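Local coordinates for GTPase HflX (PDB 2QTF), which hydrolyses GTP, for which it is specific, and associates with the 50S ribosomal subunit, with a possible role in protein synthesis or ribosome biogenesis, at residues V39-Q44 / R75-G80; K301-N306 / A335-N340; I93-A98 / E102-I107. All blocks are in the same frame, centred on the assembly; numbering follows the deposited sequence.

Contact 1 of 3, residues V39-Q44 / R75-G80; sequences VKFYIQ and RRELKG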
loop_
_atom_site.group_PDB
_atom_site.type_symbol
_atom_site.label_atom_id
_atom_site.label_comp_id
_atom_site.label_asym_id
_atom_site.label_seq_id
_atom_site.Cartn_x
_atom_site.Cartn_y
_atom_site.Cartn_z
ATOM N N VAL A 39 -0.057 -0.869 -30.818
ATOM C CA VAL A 39 0.721 -2.103 -30.807
ATOM C C VAL A 39 2.125 -1.901 -30.286
ATOM O O VAL A 39 2.685 -2.782 -29.597
ATOM C CB VAL A 39 0.828 -2.717 -32.226
ATOM C CG1 VAL A 39 1.556 -4.054 -32.137
ATOM C CG2 VAL A 39 -0.599 -2.886 -32.876
ATOM N N LYS A 40 2.706 -0.745 -30.613
ATOM C CA LYS A 40 4.021 -0.424 -30.119
ATOM C C LYS A 40 4.003 0.251 -28.771
ATOM O O LYS A 40 4.797 -0.117 -27.908
ATOM C CB LYS A 40 4.819 0.452 -31.102
ATOM C CG LYS A 40 5.018 -0.170 -32.502
ATOM C CD LYS A 40 5.682 0.855 -33.444
ATOM C CE LYS A 40 7.153 1.267 -32.959
ATOM N NZ LYS A 40 7.952 2.309 -33.775
ATOM N N PHE A 41 3.132 1.246 -28.573
ATOM C CA PHE A 41 3.305 2.129 -27.427
ATOM C C PHE A 41 2.230 1.982 -26.397
ATOM O O PHE A 41 2.206 2.711 -25.380
ATOM C CB PHE A 41 3.291 3.561 -27.942
ATOM C CG PHE A 41 4.383 3.826 -28.971
ATOM C CD1 PHE A 41 5.714 3.971 -28.572
ATOM C CD2 PHE A 41 4.039 3.898 -30.333
ATOM C CE1 PHE A 41 6.795 4.243 -29.537
ATOM C CE2 PHE A 41 5.027 4.140 -31.290
ATOM C CZ PHE A 41 6.431 4.328 -30.911
ATOM N N TYR A 42 1.285 1.105 -26.693
ATOM C CA TYR A 42 0.105 0.905 -25.789
ATOM C C TYR A 42 -0.803 2.154 -25.749
ATOM O O TYR A 42 -1.998 2.152 -26.236
ATOM C CB TYR A 42 0.557 0.466 -24.309
ATOM C CG TYR A 42 -0.665 0.135 -23.486
ATOM C CD1 TYR A 42 -1.330 -1.073 -23.695
ATOM C CD2 TYR A 42 -1.252 1.050 -22.723
ATOM C CE1 TYR A 42 -2.503 -1.351 -23.034
ATOM C CE2 TYR A 42 -2.445 0.801 -22.005
ATOM C CZ TYR A 42 -3.063 -0.395 -22.208
ATOM O OH TYR A 42 -4.234 -0.654 -21.567
ATOM N N ILE A 43 -0.300 3.241 -25.144
ATOM C CA ILE A 43 -1.039 4.476 -25.210
ATOM C C ILE A 43 -0.850 5.118 -26.621
ATOM O O ILE A 43 -0.015 4.661 -27.367
ATOM C CB ILE A 43 -0.661 5.511 -24.071
ATOM C CG1 ILE A 43 0.758 5.941 -24.200
ATOM C CG2 ILE A 43 -0.934 4.821 -22.625
ATOM C CD1 ILE A 43 1.129 7.209 -23.275
ATOM N N GLN A 44 -1.592 6.164 -26.925
ATOM C CA GLN A 44 -1.518 6.761 -28.263
ATOM C C GLN A 44 -0.223 7.546 -28.408
ATOM O O GLN A 44 0.341 8.054 -27.412
ATOM C CB GLN A 44 -2.778 7.628 -28.521
ATOM C CG GLN A 44 -4.163 6.726 -28.731
ATOM C CD GLN A 44 -4.042 5.320 -29.488
ATOM O OE1 GLN A 44 -3.475 5.213 -30.594
ATOM N NE2 GLN A 44 -4.542 4.221 -28.827
ATOM N N ARG A 75 9.792 3.102 -22.983
ATOM C CA ARG A 75 11.007 3.579 -22.284
ATOM C C ARG A 75 11.919 4.320 -23.231
ATOM O O ARG A 75 12.582 5.273 -22.830
ATOM C CB ARG A 75 11.820 2.408 -21.710
ATOM C CG ARG A 75 11.072 1.726 -20.510
ATOM C CD ARG A 75 11.946 0.490 -20.078
ATOM N NE ARG A 75 11.411 -0.118 -18.835
ATOM C CZ ARG A 75 11.837 -1.300 -18.372
ATOM N NH1 ARG A 75 12.747 -1.973 -19.092
ATOM N NH2 ARG A 75 11.388 -1.744 -17.184
ATOM N N ARG A 76 11.980 3.847 -24.484
ATOM C CA ARG A 76 12.781 4.613 -25.516
ATOM C C ARG A 76 12.248 6.022 -25.726
ATOM O O ARG A 76 12.988 6.972 -25.553
ATOM C CB ARG A 76 12.831 3.858 -26.866
ATOM C CG ARG A 76 13.691 4.689 -27.935
ATOM C CD ARG A 76 13.467 4.042 -29.361
ATOM N NE ARG A 76 12.063 4.133 -29.789
ATOM C CZ ARG A 76 11.251 3.103 -29.949
ATOM N NH1 ARG A 76 11.630 1.844 -29.702
ATOM N NH2 ARG A 76 10.047 3.340 -30.344
ATOM N N GLU A 77 10.952 6.172 -25.953
ATOM C CA GLU A 77 10.389 7.457 -26.219
ATOM C C GLU A 77 10.549 8.398 -25.046
ATOM O O GLU A 77 10.736 9.595 -25.243
ATOM C CB GLU A 77 8.890 7.303 -26.429
ATOM C CG GLU A 77 8.537 6.551 -27.650
ATOM C CD GLU A 77 9.303 7.080 -28.897
ATOM O OE1 GLU A 77 9.239 8.322 -29.190
ATOM O OE2 GLU A 77 10.041 6.233 -29.495
ATOM N N LEU A 78 10.481 7.854 -23.813
ATOM C CA LEU A 78 10.379 8.687 -22.611
ATOM C C LEU A 78 11.719 9.211 -22.279
ATOM O O LEU A 78 11.806 10.124 -21.459
ATOM C CB LEU A 78 9.775 7.927 -21.419
ATOM C CG LEU A 78 8.259 7.792 -21.570
ATOM C CD1 LEU A 78 7.642 7.138 -20.323
ATOM C CD2 LEU A 78 7.583 9.107 -21.858
ATOM N N LYS A 79 12.750 8.626 -22.892
ATOM C CA LYS A 79 14.141 9.134 -22.796
ATOM C C LYS A 79 14.502 9.476 -21.351
ATOM O O LYS A 79 14.554 10.635 -21.012
ATOM C CB LYS A 79 14.295 10.420 -23.594
ATOM C CG LYS A 79 14.532 10.180 -25.083
ATOM C CD LYS A 79 15.811 10.936 -25.583
ATOM C CE LYS A 79 15.720 12.451 -25.310
ATOM N NZ LYS A 79 17.021 13.120 -24.887
ATOM N N GLY A 80 14.617 8.501 -20.478
ATOM C CA GLY A 80 14.845 8.921 -19.126
ATOM C C GLY A 80 13.675 8.747 -18.169
ATOM O O GLY A 80 13.837 7.946 -17.210
#
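Phe41 leaves its loop with CG anti to the carbonyl carbon (chi1 -59°), which carries the CD1–CE1 side of its ring toward Glu77 and Arg76 on the last turns of helix 68-78. Glu77 starts the same way, which sets its CG beside the ring, Glu77 CG lying 3.5 Å from Phe41 CE1; a bend at chi2 (-49°) then turns the carboxylate toward Arg76. The Glu77 carboxylate stands steeply to the ring, the two planes 81° apart, and turns its oxygens to charged partners. Arg76 NE donates to Glu77 OE2 at 2.9 Å in a salt bridge between neighbours in sequence, while the bond from NH2 to the same oxygen is weak. Arg76 NH2 comes 3.5 Å from Phe41 CE1, and Phe41 CZ lies in the guanidinium plane at its edge. Above one ring face of Phe41 sits Lys40 CB, displaced toward the rim; the far end of that lysine brings its NZ within 4.2 Å of Arg76 NH2, a meeting of like charges that the Glu77 carboxylate probably eases. Were Glu77 replaced by an alanine, Arg76 and Lys52, the latter in a salt bridge with Glu77 OE1, would probably lose their shared carboxylate, and a gap would be likely beside the ring of Phe41. No hydrogen bond crosses between the segments, and the contact is small. It fastens the loop that follows strand 25-31 to helix 68-78 in the N-terminal domain, with Leu48 of helix 45-52 touching both Phe41 and Glu77. Nearby, Ile43 and Leu78 both touch Leu60 of strand 59-62, in the parallel sheet.

Contact 2 of 3, residues K301-N306 / A335-N340; sequences KIDKIN and ALKRTN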
loop_
_atom_site.group_PDB
_atom_site.type_symbol
_atom_site.label_atom_id
_atom_site.label_comp_id
_atom_site.label_asym_id
_atom_site.label_seq_id
_atom_site.Cartn_x
_atom_site.Cartn_y
_atom_site.Cartn_z
ATOM N N LYS A 301 -13.772 7.524 8.082
ATOM C CA LYS A 301 -14.544 8.225 7.031
ATOM C C LYS A 301 -15.992 8.362 7.451
ATOM O O LYS A 301 -16.893 8.418 6.580
ATOM C CB LYS A 301 -14.465 7.444 5.703
ATOM C CG LYS A 301 -13.086 7.222 5.214
ATOM C CD LYS A 301 -13.159 6.738 3.723
ATOM C CE LYS A 301 -11.783 6.448 3.253
ATOM N NZ LYS A 301 -11.711 6.228 1.743
ATOM N N ILE A 302 -16.235 8.447 8.769
ATOM C CA ILE A 302 -17.583 8.443 9.304
ATOM C C ILE A 302 -18.391 9.689 8.873
ATOM O O ILE A 302 -19.638 9.687 9.008
ATOM C CB ILE A 302 -17.636 8.391 10.852
ATOM C CG1 ILE A 302 -17.076 9.759 11.502
ATOM C CG2 ILE A 302 -17.078 6.990 11.366
ATOM C CD1 ILE A 302 -17.140 9.785 13.083
ATOM N N ASP A 303 -17.702 10.721 8.397
ATOM C CA ASP A 303 -18.394 11.888 7.863
ATOM C C ASP A 303 -19.228 11.562 6.604
ATOM O O ASP A 303 -20.265 12.221 6.353
ATOM C CB ASP A 303 -17.402 13.033 7.563
ATOM C CG ASP A 303 -16.280 12.625 6.608
ATOM O OD1 ASP A 303 -15.420 11.717 6.937
ATOM O OD2 ASP A 303 -16.224 13.285 5.537
ATOM N N LYS A 304 -18.769 10.544 5.854
ATOM C CA LYS A 304 -19.358 10.153 4.573
ATOM C C LYS A 304 -20.348 9.007 4.663
ATOM O O LYS A 304 -20.831 8.562 3.631
ATOM C CB LYS A 304 -18.239 9.800 3.580
ATOM C CG LYS A 304 -17.590 11.069 2.997
ATOM C CD LYS A 304 -16.144 10.868 2.509
ATOM C CE LYS A 304 -15.601 12.188 1.832
ATOM N NZ LYS A 304 -15.723 12.146 0.339
ATOM N N ILE A 305 -20.610 8.469 5.852
ATOM C CA ILE A 305 -21.579 7.365 6.032
ATOM C C ILE A 305 -22.998 7.685 5.431
ATOM O O ILE A 305 -23.512 6.931 4.559
ATOM C CB ILE A 305 -21.739 7.057 7.521
ATOM C CG1 ILE A 305 -20.705 6.051 7.986
ATOM C CG2 ILE A 305 -23.137 6.469 7.846
ATOM C CD1 ILE A 305 -21.029 5.586 9.402
ATOM N N ASN A 306 -23.584 8.811 5.890
ATOM C CA ASN A 306 -25.007 9.159 5.686
ATOM C C ASN A 306 -25.967 7.960 5.963
ATOM O O ASN A 306 -26.544 7.332 5.052
ATOM C CB ASN A 306 -25.154 9.824 4.314
ATOM C CG ASN A 306 -23.887 10.616 3.911
ATOM O OD1 ASN A 306 -23.211 11.215 4.774
ATOM N ND2 ASN A 306 -23.553 10.606 2.605
ATOM N N ALA A 335 -10.676 10.962 9.865
ATOM C CA ALA A 335 -9.319 11.542 9.751
ATOM C C ALA A 335 -9.361 12.769 8.880
ATOM O O ALA A 335 -8.675 13.704 9.211
ATOM C CB ALA A 335 -8.261 10.523 9.241
ATOM N N LEU A 336 -10.225 12.821 7.846
ATOM C CA LEU A 336 -10.284 14.033 6.928
ATOM C C LEU A 336 -10.945 15.245 7.535
ATOM O O LEU A 336 -10.515 16.352 7.336
ATOM C CB LEU A 336 -11.037 13.754 5.608
ATOM C CG LEU A 336 -10.100 13.183 4.519
ATOM C CD1 LEU A 336 -10.695 13.540 3.125
ATOM C CD2 LEU A 336 -8.567 13.631 4.590
ATOM N N LYS A 337 -12.029 15.010 8.253
ATOM C CA LYS A 337 -12.826 16.043 8.857
ATOM C C LYS A 337 -12.404 16.335 10.278
ATOM O O LYS A 337 -12.928 17.285 10.893
ATOM C CB LYS A 337 -14.277 15.597 8.856
ATOM C CG LYS A 337 -14.923 15.792 7.495
ATOM C CD LYS A 337 -14.841 17.227 6.994
ATOM C CE LYS A 337 -15.073 17.242 5.483
ATOM N NZ LYS A 337 -15.567 18.586 4.937
ATOM N N ARG A 338 -11.495 15.508 10.787
ATOM C CA ARG A 338 -10.884 15.654 12.106
ATOM C C ARG A 338 -12.001 15.468 13.117
ATOM O O ARG A 338 -12.223 16.380 13.963
ATOM C CB ARG A 338 -10.251 17.125 12.272
ATOM C CG ARG A 338 -8.873 17.415 11.624
ATOM C CD ARG A 338 -8.569 18.999 11.379
ATOM N NE ARG A 338 -9.123 19.285 10.067
ATOM C CZ ARG A 338 -9.912 20.267 9.690
ATOM N NH1 ARG A 338 -10.183 21.287 10.469
ATOM N NH2 ARG A 338 -10.339 20.276 8.441
ATOM N N THR A 339 -12.794 14.398 12.996
ATOM C CA THR A 339 -13.782 14.100 14.004
ATOM C C THR A 339 -13.219 13.038 14.892
ATOM O O THR A 339 -12.741 11.960 14.402
ATOM C CB THR A 339 -15.070 13.498 13.305
ATOM O OG1 THR A 339 -15.393 14.351 12.226
ATOM C CG2 THR A 339 -16.151 13.424 14.227
ATOM N N ASN A 340 -13.370 13.265 16.177
ATOM C CA ASN A 340 -12.965 12.314 17.255
ATOM C C ASN A 340 -11.499 12.115 17.307
ATOM O O ASN A 340 -11.026 11.077 17.684
ATOM C CB ASN A 340 -13.678 10.937 17.181
ATOM C CG ASN A 340 -15.091 11.015 17.715
ATOM O OD1 ASN A 340 -15.360 11.743 18.709
ATOM N ND2 ASN A 340 -16.014 10.334 17.047
#
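Asp303 and Lys337 meet, but not by their charges: the methylene Lys337 CG lies 3.4 Å from Asp303 OD2, and the two side chains cross at about a right angle. The lysine is bent at chi2 (-56°) and its remaining chain leads away from the other segment, which leaves Lys337 NZ 5.4 Å from Asp303 OD2, too far for a salt bridge, though a weak attraction over that distance is possible. Beside this pair, Ile302 extends its CD1 to the methyl of Thr339, with Ile302 CD1 and Thr339 CG2 3.9 Å apart. The same Ile302 CD1 approaches Asn340 ND2 at 4.2 Å, the isoleucine running across the amide-bearing side chain.

The next shell fixes these groups. Asp303 OD1 is hydrogen-bonded to Ser334 OG, which also accepts from Lys337 N, so one serine ties the aspartate to the turn that carries its lysine neighbour. Asn340 ND2 bonds to Pro332 O. Apart from these side-chain anchors, Asn300 OD1 takes the amide of Ala335 and so links the two loops, and Lys304 N closes a turn onto Lys301 O at 2.9 Å. The chain turns out of segment 335-340 through a G1 beta bulge, with Arg338 and Thr339 set against Ser334.

Lys301 NZ reaches across to Asn189 O of the P-loop. Asn300-Lys301-Ile302-Asp303 is the NKxD motif (G4) and Ser334-Ala335-Leu336 the SAL-type G5 motif of TRAFAC GTPases; both are inferred to bind GTP, and together such loops form the guanine pocket.

Contact 3 of 3, residues I93-A98 / E102-I107; sequences IFALHA and EAKMQI. With CD (cadmium ion), chain C.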
loop_
_atom_site.group_PDB
_atom_site.type_symbol
_atom_site.label_atom_id
_atom_site.label_comp_id
_atom_site.label_asym_id
_atom_site.label_seq_id
_atom_site.Cartn_x
_atom_site.Cartn_y
_atom_site.Cartn_z
ATOM N N ILE A 93 5.461 0.575 -4.248
ATOM C CA ILE A 93 4.764 0.707 -2.940
ATOM C C ILE A 93 5.485 -0.162 -1.909
ATOM O O ILE A 93 5.827 0.274 -0.811
ATOM C CB ILE A 93 3.272 0.272 -3.072
ATOM C CG1 ILE A 93 2.565 1.247 -4.013
ATOM C CG2 ILE A 93 2.623 0.130 -1.659
ATOM C CD1 ILE A 93 1.160 0.800 -4.379
ATOM N N PHE A 94 5.802 -1.362 -2.314
ATOM C CA PHE A 94 6.453 -2.316 -1.352
ATOM C C PHE A 94 7.830 -1.793 -0.958
ATOM O O PHE A 94 8.170 -1.780 0.235
ATOM C CB PHE A 94 6.533 -3.752 -1.901
ATOM C CG PHE A 94 5.182 -4.373 -2.357
ATOM C CD1 PHE A 94 3.969 -3.897 -1.925
ATOM C CD2 PHE A 94 5.230 -5.570 -3.110
ATOM C CE1 PHE A 94 2.769 -4.455 -2.390
ATOM C CE2 PHE A 94 4.001 -6.209 -3.576
ATOM C CZ PHE A 94 2.788 -5.646 -3.216
ATOM N N ALA A 95 8.604 -1.358 -1.954
ATOM C CA ALA A 95 9.961 -0.860 -1.738
ATOM C C ALA A 95 9.916 0.330 -0.745
ATOM O O ALA A 95 10.817 0.514 0.039
ATOM C CB ALA A 95 10.556 -0.434 -3.109
ATOM N N LEU A 96 8.913 1.196 -0.859
ATOM C CA LEU A 96 8.798 2.384 0.005
ATOM C C LEU A 96 8.337 1.991 1.401
ATOM O O LEU A 96 8.581 2.738 2.365
ATOM C CB LEU A 96 7.820 3.425 -0.667
ATOM C CG LEU A 96 8.382 3.962 -2.002
ATOM C CD1 LEU A 96 7.205 4.961 -2.620
ATOM C CD2 LEU A 96 9.739 4.779 -1.852
ATOM N N HIS A 97 7.712 0.800 1.570
ATOM C CA HIS A 97 7.238 0.489 2.917
ATOM C C HIS A 97 8.102 -0.569 3.593
ATOM O O HIS A 97 7.910 -0.831 4.778
ATOM C CB HIS A 97 5.800 -0.007 2.891
ATOM C CG HIS A 97 4.802 1.062 2.544
ATOM N ND1 HIS A 97 4.630 1.561 1.257
ATOM C CD2 HIS A 97 3.970 1.763 3.334
ATOM C CE1 HIS A 97 3.680 2.486 1.290
ATOM N NE2 HIS A 97 3.239 2.589 2.530
ATOM N N ALA A 98 9.019 -1.207 2.877
ATOM C CA ALA A 98 9.768 -2.329 3.439
ATOM C C ALA A 98 10.989 -1.781 4.197
ATOM O O ALA A 98 11.718 -0.975 3.677
ATOM C CB ALA A 98 10.234 -3.253 2.275
ATOM N N GLU A 102 15.017 -9.063 4.163
ATOM C CA GLU A 102 14.307 -10.142 3.440
ATOM C C GLU A 102 13.269 -9.543 2.457
ATOM O O GLU A 102 13.191 -10.010 1.357
ATOM C CB GLU A 102 13.637 -11.098 4.478
ATOM C CG GLU A 102 12.810 -12.287 3.865
ATOM C CD GLU A 102 12.108 -13.139 4.993
ATOM O OE1 GLU A 102 12.319 -12.875 6.183
ATOM O OE2 GLU A 102 11.266 -14.026 4.726
ATOM N N ALA A 103 12.543 -8.482 2.850
ATOM C CA ALA A 103 11.530 -7.918 1.978
ATOM C C ALA A 103 12.269 -7.187 0.848
ATOM O O ALA A 103 11.903 -7.311 -0.333
ATOM C CB ALA A 103 10.674 -6.921 2.760
ATOM N N LYS A 104 13.337 -6.462 1.161
ATOM C CA LYS A 104 14.065 -5.795 0.094
ATOM C C LYS A 104 14.601 -6.764 -0.986
ATOM O O LYS A 104 14.666 -6.403 -2.184
ATOM C CB LYS A 104 15.233 -4.989 0.667
ATOM C CG LYS A 104 14.727 -3.785 1.531
ATOM C CD LYS A 104 13.864 -2.828 0.720
ATOM C CE LYS A 104 14.173 -1.339 1.068
ATOM N NZ LYS A 104 13.398 -0.488 0.036
ATOM N N MET A 105 15.110 -7.924 -0.548
ATOM C CA MET A 105 15.536 -8.960 -1.431
ATOM C C MET A 105 14.375 -9.527 -2.254
ATOM O O MET A 105 14.568 -9.829 -3.450
ATOM C CB MET A 105 16.196 -10.066 -0.564
ATOM C CG MET A 105 17.662 -9.630 -0.072
ATOM S SD MET A 105 18.138 -10.960 1.132
ATOM C CE MET A 105 18.541 -12.081 -0.163
ATOM N N GLN A 106 13.198 -9.752 -1.627
ATOM C CA GLN A 106 12.086 -10.332 -2.436
ATOM C C GLN A 106 11.647 -9.308 -3.486
ATOM O O GLN A 106 11.180 -9.671 -4.573
ATOM C CB GLN A 106 10.840 -10.599 -1.596
ATOM C CG GLN A 106 11.018 -11.816 -0.667
ATOM C CD GLN A 106 10.876 -13.177 -1.380
ATOM O OE1 GLN A 106 10.977 -14.221 -0.726
ATOM N NE2 GLN A 106 10.714 -13.183 -2.665
ATOM N N ILE A 107 11.675 -8.019 -3.110
ATOM C CA ILE A 107 11.255 -6.963 -4.076
ATOM C C ILE A 107 12.263 -6.899 -5.231
ATOM O O ILE A 107 11.919 -6.848 -6.384
ATOM C CB ILE A 107 11.157 -5.545 -3.325
ATOM C CG1 ILE A 107 9.940 -5.613 -2.351
ATOM C CG2 ILE A 107 11.022 -4.340 -4.448
ATOM C CD1 ILE A 107 9.985 -4.651 -1.158
HETATM CD CD CD C . 1.557 3.840 3.342
HETATM O O HOH W 1 0.279 1.810 3.632
HETATM O O HOH W 2 0.487 3.386 1.138
HETATM O O HOH W 3 -0.301 4.841 4.231
HETATM O O HOH W 4 2.076 5.776 2.009
#
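Ile107 is directed toward helix 86-97 and touches it with both branches. Its CG1 stands anti to the carbonyl carbon (chi1 -69°), and the chain continues nearly extended, so that Ile107 CD1 settles 3.6 Å from Phe94 CB and 3.7 Å from Ala98 CB. Its other branch, CG2, faces the methyl of Ala95. Phe94 meets it through CB, its ring leading away from the second helix. Nearer the turn, two methyls touch at a slant, Ala98 CB and Ala103 CB at 3.7 Å; residues this small let the CA atoms come to 6.0 Å there.

Lys104 approaches from the flank. Bent at chi2 and chi3, it lays CD and CE alongside Ala98 and delivers NZ to Ala95 O at 2.8 Å, in the carbonyl plane on a lone pair. Ala98 O, by contrast, is buried here without a polar partner. On another side of helix 86-97, His97 ND1 donates to Ile93 O at 2.7 Å, almost in the ring plane but tilted from that of the carbonyl; this fixes the ring's rotation and presents NE2 to a cadmium ion, 2.2 Å away. Asp232 and four waters also bind that ion.

The two helices form an antiparallel hairpin, their local axes 9.7 Å apart at 159°, linking the N-terminal region to the middle region. Helix 245-253 lies against it through Thr251, which touches both Ala103 and Ile107, and Phe94 meets Ile244 just before that helix, while helix 145-164 packs on Met105 and Gln106 of helix 101-121.

In the fold
Contact 3 is the buried one, its centre about 11 Å from that of the chain; contact 2 lies at the surface, and contact 1, its centre farthest out at about 27 Å, is partly buried. None touches another: centres of contacts 1 and 2 are about 42 Å apart, and contacts 2 and 3 lie on opposite sides of the chain's centre. No helix or strand is common to two of them. Helix against helix gives contact 3 its methyl packing and a lysine-to-carbonyl bond; loop against helix gives contact 1 an aromatic ring beside charged chains; loop against loop gives contact 2 sparse van der Waals touches, its polar groups held by neighbours such as Ser334, itself in the inferred GTP site.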